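Local coordinates for protein probable porin (Pseudomonas aeruginosa, PDB 4FSP) that probably forms a channel across the outer membrane as a beta-barrel porin of the OprD family, letting small solutes through, at residues 179-191 with 288-300. Residues are numbered along the deposited sequence; the frame is centred on the assembly and turned at random.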
# COMPACT_ATOMS: atom_id res chain seq x y z
N LEU A 179 11.02 -12.28 -5.93
CA LEU A 179 10.74 -11.29 -4.90
C LEU A 179 12.07 -10.91 -4.25
O LEU A 179 12.95 -11.76 -4.07
CB LEU A 179 9.80 -11.91 -3.87
CG LEU A 179 8.73 -12.74 -4.58
CD1 LEU A 179 8.38 -14.01 -3.81
CD2 LEU A 179 7.50 -11.91 -4.82
N ALA A 180 12.23 -9.63 -3.93
CA ALA A 180 13.52 -9.15 -3.45
C ALA A 180 13.37 -8.15 -2.30
O ALA A 180 12.41 -7.37 -2.25
CB ALA A 180 14.31 -8.52 -4.59
N LEU A 181 14.33 -8.19 -1.38
CA LEU A 181 14.38 -7.23 -0.29
C LEU A 181 14.73 -5.86 -0.85
O LEU A 181 15.73 -5.70 -1.54
CB LEU A 181 15.44 -7.67 0.72
CG LEU A 181 15.77 -6.62 1.79
CD1 LEU A 181 14.55 -6.40 2.69
CD2 LEU A 181 16.98 -7.06 2.59
N PHE A 182 13.90 -4.86 -0.58
CA PHE A 182 14.20 -3.52 -1.05
C PHE A 182 15.33 -2.87 -0.23
O PHE A 182 15.10 -2.47 0.91
CB PHE A 182 12.96 -2.64 -0.99
CG PHE A 182 13.17 -1.25 -1.49
CD1 PHE A 182 13.98 -1.01 -2.59
CD2 PHE A 182 12.56 -0.17 -0.87
CE1 PHE A 182 14.18 0.27 -3.06
CE2 PHE A 182 12.75 1.11 -1.33
CZ PHE A 182 13.56 1.33 -2.43
N ASN A 183 16.53 -2.75 -0.80
CA ASN A 183 17.64 -2.18 -0.05
C ASN A 183 17.38 -0.73 0.36
O ASN A 183 17.01 -0.48 1.50
CB ASN A 183 18.98 -2.32 -0.80
CG ASN A 183 20.13 -2.67 0.13
OD1 ASN A 183 20.03 -2.52 1.35
ND2 ASN A 183 21.24 -3.15 -0.44
N ARG A 184 17.54 0.21 -0.58
CA ARG A 184 17.38 1.65 -0.30
C ARG A 184 18.41 2.16 0.70
O ARG A 184 18.45 1.70 1.84
CB ARG A 184 15.96 1.99 0.21
CG ARG A 184 15.85 3.42 0.75
CD ARG A 184 14.41 3.90 0.85
NE ARG A 184 14.29 5.29 0.38
CZ ARG A 184 13.15 5.94 0.23
NH1 ARG A 184 11.99 5.35 0.53
NH2 ARG A 184 13.16 7.19 -0.21
N ASN A 185 19.25 3.09 0.26
CA ASN A 185 20.31 3.66 1.10
C ASN A 185 21.22 2.60 1.74
O ASN A 185 21.75 2.81 2.83
CB ASN A 185 19.72 4.58 2.18
CG ASN A 185 18.80 5.66 1.61
OD1 ASN A 185 18.78 5.91 0.40
ND2 ASN A 185 18.04 6.31 2.48
N ARG A 186 21.37 1.46 1.07
CA ARG A 186 22.23 0.37 1.56
C ARG A 186 21.93 -0.10 3.00
O ARG A 186 22.84 -0.52 3.71
CB ARG A 186 23.71 0.76 1.45
CG ARG A 186 24.05 1.58 0.22
CD ARG A 186 25.46 2.17 0.30
NE ARG A 186 26.48 1.23 -0.16
CZ ARG A 186 27.43 0.72 0.62
NH1 ARG A 186 27.50 1.08 1.89
NH2 ARG A 186 28.32 -0.13 0.12
N ARG A 187 20.67 -0.03 3.42
CA ARG A 187 20.28 -0.41 4.79
C ARG A 187 20.69 -1.82 5.17
O ARG A 187 20.95 -2.12 6.34
CB ARG A 187 18.77 -0.27 4.97
CG ARG A 187 18.30 1.17 5.11
CD ARG A 187 16.82 1.27 4.85
NE ARG A 187 16.38 2.66 4.94
CZ ARG A 187 15.16 3.08 4.67
NH1 ARG A 187 14.23 2.20 4.28
NH2 ARG A 187 14.86 4.36 4.78
N PHE A 188 20.74 -2.69 4.17
CA PHE A 188 21.08 -4.08 4.37
C PHE A 188 22.32 -4.42 3.55
O PHE A 188 22.86 -3.54 2.88
CB PHE A 188 19.87 -4.92 3.98
CG PHE A 188 18.60 -4.43 4.59
CD1 PHE A 188 18.43 -4.45 5.97
CD2 PHE A 188 17.58 -3.91 3.80
CE1 PHE A 188 17.26 -3.98 6.55
CE2 PHE A 188 16.41 -3.43 4.37
CZ PHE A 188 16.24 -3.47 5.76
N ALA A 189 22.78 -5.67 3.61
CA ALA A 189 24.00 -6.06 2.90
C ALA A 189 23.85 -6.00 1.37
O ALA A 189 24.76 -5.57 0.66
CB ALA A 189 24.46 -7.43 3.34
N GLY A 190 22.70 -6.44 0.88
CA GLY A 190 22.39 -6.38 -0.54
C GLY A 190 20.91 -6.59 -0.73
O GLY A 190 20.20 -6.79 0.25
N ALA A 191 20.41 -6.54 -1.97
CA ALA A 191 18.98 -6.77 -2.20
C ALA A 191 18.69 -8.24 -2.43
O ALA A 191 18.38 -8.65 -3.55
CB ALA A 191 18.42 -5.92 -3.34
N SER A 288 14.25 0.76 15.88
CA SER A 288 15.24 0.33 16.86
C SER A 288 15.89 -0.98 16.45
O SER A 288 15.32 -1.74 15.67
CB SER A 288 14.63 0.18 18.26
OG SER A 288 14.22 1.44 18.74
N GLY A 289 17.07 -1.24 17.00
CA GLY A 289 17.86 -2.40 16.60
C GLY A 289 18.95 -1.94 15.64
O GLY A 289 19.09 -0.75 15.38
N ASP A 290 19.71 -2.88 15.10
CA ASP A 290 20.83 -2.51 14.24
C ASP A 290 20.44 -2.12 12.81
O ASP A 290 21.27 -1.59 12.08
CB ASP A 290 21.86 -3.64 14.18
CG ASP A 290 22.52 -3.88 15.52
OD1 ASP A 290 22.27 -3.08 16.44
OD2 ASP A 290 23.30 -4.85 15.64
N HIS A 291 19.20 -2.38 12.40
CA HIS A 291 18.80 -2.11 11.01
C HIS A 291 17.52 -1.32 10.81
O HIS A 291 16.72 -1.16 11.73
CB HIS A 291 18.72 -3.40 10.21
CG HIS A 291 20.03 -4.11 10.12
ND1 HIS A 291 20.44 -5.02 11.07
CD2 HIS A 291 21.04 -4.00 9.24
CE1 HIS A 291 21.65 -5.46 10.76
NE2 HIS A 291 22.03 -4.86 9.64
N GLY A 292 17.33 -0.87 9.57
CA GLY A 292 16.10 -0.20 9.19
C GLY A 292 14.99 -1.20 8.89
O GLY A 292 15.16 -2.41 9.08
N PHE A 293 13.86 -0.68 8.41
CA PHE A 293 12.65 -1.45 8.23
C PHE A 293 12.64 -2.15 6.87
O PHE A 293 12.64 -1.50 5.83
CB PHE A 293 11.45 -0.51 8.34
CG PHE A 293 10.13 -1.21 8.22
CD1 PHE A 293 9.56 -1.87 9.32
CD2 PHE A 293 9.44 -1.21 7.02
CE1 PHE A 293 8.33 -2.52 9.20
CE2 PHE A 293 8.20 -1.85 6.91
CZ PHE A 293 7.64 -2.51 7.99
N PRO A 294 12.59 -3.49 6.88
CA PRO A 294 12.60 -4.21 5.60
C PRO A 294 11.20 -4.39 5.03
O PRO A 294 10.20 -4.50 5.77
CB PRO A 294 13.16 -5.58 5.98
CG PRO A 294 12.63 -5.80 7.37
CD PRO A 294 12.54 -4.41 8.03
N TYR A 295 11.16 -4.40 3.70
CA TYR A 295 9.95 -4.67 2.93
C TYR A 295 10.34 -5.02 1.49
O TYR A 295 11.49 -4.82 1.11
CB TYR A 295 8.97 -3.50 2.99
CG TYR A 295 9.49 -2.11 2.60
CD1 TYR A 295 10.36 -1.39 3.43
CD2 TYR A 295 9.04 -1.49 1.44
CE1 TYR A 295 10.79 -0.12 3.08
CE2 TYR A 295 9.46 -0.22 1.10
CZ TYR A 295 10.32 0.46 1.92
OH TYR A 295 10.74 1.73 1.57
N LEU A 296 9.40 -5.54 0.71
CA LEU A 296 9.76 -6.07 -0.61
C LEU A 296 9.86 -4.98 -1.67
O LEU A 296 9.13 -3.98 -1.62
CB LEU A 296 8.74 -7.12 -1.07
CG LEU A 296 8.50 -8.29 -0.12
CD1 LEU A 296 7.31 -9.14 -0.57
CD2 LEU A 296 9.76 -9.13 -0.02
N GLU A 297 10.77 -5.17 -2.63
CA GLU A 297 10.75 -4.38 -3.86
C GLU A 297 9.36 -4.41 -4.48
O GLU A 297 8.69 -5.46 -4.50
CB GLU A 297 11.75 -4.95 -4.87
CG GLU A 297 13.20 -4.84 -4.47
CD GLU A 297 14.14 -5.18 -5.61
OE1 GLU A 297 13.65 -5.53 -6.71
OE2 GLU A 297 15.38 -5.10 -5.42
N GLY A 298 8.92 -3.27 -5.01
CA GLY A 298 7.61 -3.18 -5.64
C GLY A 298 6.47 -2.82 -4.70
O GLY A 298 5.33 -2.66 -5.15
N THR A 299 6.78 -2.69 -3.41
CA THR A 299 5.75 -2.42 -2.40
C THR A 299 6.02 -1.10 -1.70
O THR A 299 7.15 -0.63 -1.68
CB THR A 299 5.69 -3.55 -1.32
OG1 THR A 299 6.80 -3.43 -0.42
CG2 THR A 299 5.70 -4.94 -1.98
N ASP A 300 4.98 -0.49 -1.12
CA ASP A 300 5.17 0.56 -0.12
C ASP A 300 5.26 -0.08 1.26
O ASP A 300 4.55 -1.07 1.55
CB ASP A 300 3.99 1.53 -0.11
CG ASP A 300 3.91 2.38 -1.35
OD1 ASP A 300 4.90 2.45 -2.12
OD2 ASP A 300 2.85 3.00 -1.55
O HOH W 1 9.93 -8.04 -4.68
O HOH W 2 14.26 -0.66 3.68
O HOH W 3 16.39 -3.19 -3.62
O HOH W 4 19.81 -0.43 8.26
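Phe182 and Tyr295 meet as an offset T-shaped pair, the edge of Phe182 turned to the tyrosine face with the planes at 74° and Phe182 CD2 3.6 Å from Tyr295 CZ. The chi1 of 54° tucks the tyrosine ring between its own backbone N and carbonyl carbon, bringing it back alongside Phe182 although its CB starts out away from 179-191. Its hydroxyl is hydrogen-bonded to Asp311, whose carboxylate also forms a salt bridge with Arg187. Next to this pair, two nearly straight backbone bonds, Phe182 N to Tyr295 O (2.9 Å) and Glu297 N to Ala180 O (2.8 Å), flank a single beta bridge between Leu181 and Leu296. Packing is also close at Pro294, where CB takes Leu181 CD1 and Phe188 CZ, each at 3.7 Å, and Tyr223 of strand 223-235 touches both Leu181 and Pro294. Both segments lie largely in connections between strands of the OprD-type barrel, and the bridge ties them together across 96 intervening, mostly strand residues. Toward Gly292 direct backbone pairing gives way to water: one molecule joins Arg187 O to Gly292 N, while another accepts from Arg187 NH1 and donates to Phe293 O. The more open margin lies at Glu297, whose extended chain lays CD 3.5 Å from Ala180 CB; its OE2 accepts from a water that in turn accepts from Asn183 N.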